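Local coordinates for protein 2-nitropropane dioxygenase (Streptomyces ansochromogenes, PDB 3BW2) that probably catalyses the FMN-dependent oxidative denitrification of alkyl nitronates such as propionate 3-nitronate with molecular oxygen, at residues Val174-Gly177 with Gly178-Thr182. Numbering follows the deposited sequence.
With FMN (flavin mononucleotide), chain B.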
loop_
_atom_site.group_PDB
_atom_site.type_symbol
_atom_site.label_atom_id
_atom_site.label_comp_id
_atom_site.label_asym_id
_atom_site.label_seq_id
_atom_site.Cartn_x
_atom_site.Cartn_y
_atom_site.Cartn_z
ATOM N N VAL A 174 2.021 -4.730 -0.100
ATOM C CA VAL A 174 0.659 -5.229 -0.237
ATOM C C VAL A 174 0.133 -5.131 -1.672
ATOM O O VAL A 174 -0.764 -5.882 -2.061
ATOM C CB VAL A 174 -0.299 -4.469 0.726
ATOM C CG1 VAL A 174 -0.568 -3.069 0.203
ATOM C CG2 VAL A 174 -1.588 -5.242 0.903
ATOM N N GLU A 175 0.698 -4.222 -2.461
ATOM C CA GLU A 175 0.261 -4.022 -3.846
ATOM C C GLU A 175 0.641 -5.153 -4.802
ATOM O O GLU A 175 0.076 -5.270 -5.890
ATOM C CB GLU A 175 0.838 -2.717 -4.405
ATOM C CG GLU A 175 0.577 -1.486 -3.550
ATOM C CD GLU A 175 1.759 -1.135 -2.671
ATOM O OE1 GLU A 175 2.206 -2.004 -1.894
ATOM O OE2 GLU A 175 2.240 0.010 -2.764
ATOM N N ALA A 176 1.609 -5.966 -4.392
ATOM C CA ALA A 176 2.115 -7.080 -5.195
ATOM C C ALA A 176 1.069 -8.038 -5.762
ATOM O O ALA A 176 0.040 -8.308 -5.139
ATOM C CB ALA A 176 3.134 -7.876 -4.372
ATOM N N GLY A 177 1.351 -8.557 -6.952
ATOM C CA GLY A 177 0.458 -9.520 -7.565
ATOM C C GLY A 177 0.886 -10.909 -7.117
ATOM O O GLY A 177 2.027 -11.101 -6.686
ATOM N N GLY A 178 -0.016 -11.882 -7.207
ATOM C CA GLY A 178 0.335 -13.231 -6.802
ATOM C C GLY A 178 0.350 -13.403 -5.294
ATOM O O GLY A 178 -0.248 -12.610 -4.561
ATOM N N HIS A 179 1.046 -14.432 -4.823
ATOM C CA HIS A 179 1.097 -14.721 -3.393
ATOM C C HIS A 179 1.919 -13.789 -2.516
ATOM O O HIS A 179 3.047 -13.420 -2.854
ATOM C CB HIS A 179 1.605 -16.146 -3.150
ATOM C CG HIS A 179 0.579 -17.206 -3.398
ATOM N ND1 HIS A 179 0.329 -17.723 -4.650
ATOM C CD2 HIS A 179 -0.266 -17.842 -2.553
ATOM C CE1 HIS A 179 -0.626 -18.634 -4.566
ATOM N NE2 HIS A 179 -1.003 -18.725 -3.304
ATOM N N GLN A 180 1.340 -13.415 -1.379
ATOM C CA GLN A 180 2.039 -12.588 -0.410
ATOM C C GLN A 180 3.057 -13.559 0.173
ATOM O O GLN A 180 2.707 -14.698 0.499
ATOM C CB GLN A 180 1.081 -12.122 0.686
ATOM C CG GLN A 180 0.262 -10.903 0.312
ATOM C CD GLN A 180 1.128 -9.671 0.165
ATOM O OE1 GLN A 180 1.324 -9.160 -0.940
ATOM N NE2 GLN A 180 1.669 -9.192 1.284
ATOM N N GLY A 181 4.307 -13.117 0.294
ATOM C CA GLY A 181 5.353 -13.976 0.822
ATOM C C GLY A 181 5.482 -14.011 2.338
ATOM O O GLY A 181 6.596 -14.036 2.865
ATOM N N THR A 182 4.353 -14.003 3.043
ATOM C CA THR A 182 4.374 -14.065 4.505
ATOM C C THR A 182 5.002 -15.405 4.907
ATOM O O THR A 182 4.789 -16.419 4.246
ATOM C CB THR A 182 2.948 -13.975 5.087
ATOM O OG1 THR A 182 2.101 -14.894 4.397
ATOM C CG2 THR A 182 2.385 -12.575 4.934
HETATM N N1 FMN B . 6.888 -14.868 -6.295
HETATM C C2 FMN B . 7.685 -15.982 -5.981
HETATM O O2 FMN B . 8.584 -15.880 -5.149
HETATM N N3 FMN B . 7.477 -17.200 -6.606
HETATM C C4 FMN B . 6.495 -17.390 -7.566
HETATM O O4 FMN B . 6.351 -18.503 -8.105
HETATM C C4A FMN B . 5.685 -16.273 -7.911
HETATM N N5 FMN B . 4.697 -16.385 -8.886
HETATM C C5A FMN B . 3.910 -15.294 -9.263
HETATM C C6 FMN B . 2.932 -15.452 -10.279
HETATM C C7 FMN B . 2.097 -14.367 -10.717
HETATM C C7M FMN B . 1.736 -14.436 -12.220
HETATM C C8 FMN B . 2.355 -13.098 -10.078
HETATM C C8M FMN B . 2.154 -11.756 -10.782
HETATM C C9 FMN B . 3.319 -12.927 -9.034
HETATM C C9A FMN B . 4.108 -14.028 -8.625
HETATM N N10 FMN B . 5.096 -13.906 -7.611
HETATM C C10 FMN B . 5.897 -15.013 -7.257
HETATM C "C1'" FMN B . 5.207 -12.625 -6.780
HETATM C "C2'" FMN B . 6.382 -11.795 -7.357
HETATM O "O2'" FMN B . 7.597 -12.285 -6.811
HETATM C "C3'" FMN B . 6.296 -10.278 -6.973
HETATM O "O3'" FMN B . 6.264 -10.226 -5.547
HETATM C "C4'" FMN B . 5.054 -9.552 -7.515
HETATM O "O4'" FMN B . 4.911 -9.901 -8.892
HETATM C "C5'" FMN B . 5.211 -8.008 -7.374
HETATM O "O5'" FMN B . 4.050 -7.292 -7.883
HETATM P P FMN B . 3.783 -6.797 -9.419
HETATM O O1P FMN B . 5.255 -6.587 -9.531
HETATM O O2P FMN B . 2.857 -5.838 -8.694
HETATM O O3P FMN B . 3.286 -8.213 -9.641
#
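From A176 through G177 to G178 the backbone runs extended along the FMN, after a turn at V174 and E175 and before the chain enters the short strand 178-179, where G178 pairs with R276; G178 has a positive phi (77°), a conformation readily open to glycine. The peptide N-H of G177 faces the phosphate end of the cofactor: its N lies 3.1 Å from FMN O5' in a nearly straight hydrogen bond (161°), with a weak second one to O3P. Having no side chain, G178 lets the flavin come close, its CA 3.7 Å from FMN C9. A176 is small enough to sit beside the ribityl-phosphate link, its CB 3.7 Å from FMN C5'. Q180 folds back toward the loop: CG lies beside the backbone N (chi1 -83°) and the chain bends at chi2, bringing the amide group near V174 and A176. V174 turns its methyls toward L266 while its carbonyl accepts from R276, and E175 accepts the N-H of L196 at OE1. The H179 ring stands off the flavin face G178 covers, ND1 6.2 Å from FMN N5 and almost straight above it, too far for contact, and is held by a hydrogen bond between NE2 and T271 OG1 and an edge-to-face stack with W320. The Q172 amide, itself an FMN ligand, clamps the carbonyl of H179 and the N-H of G181. This TIM-barrel loop therefore binds the cofactor through backbone and small residues: a neutral N-H, rather than a charged side chain, meets the phosphate ester oxygen, while Q172 ties the loop to the same FMN.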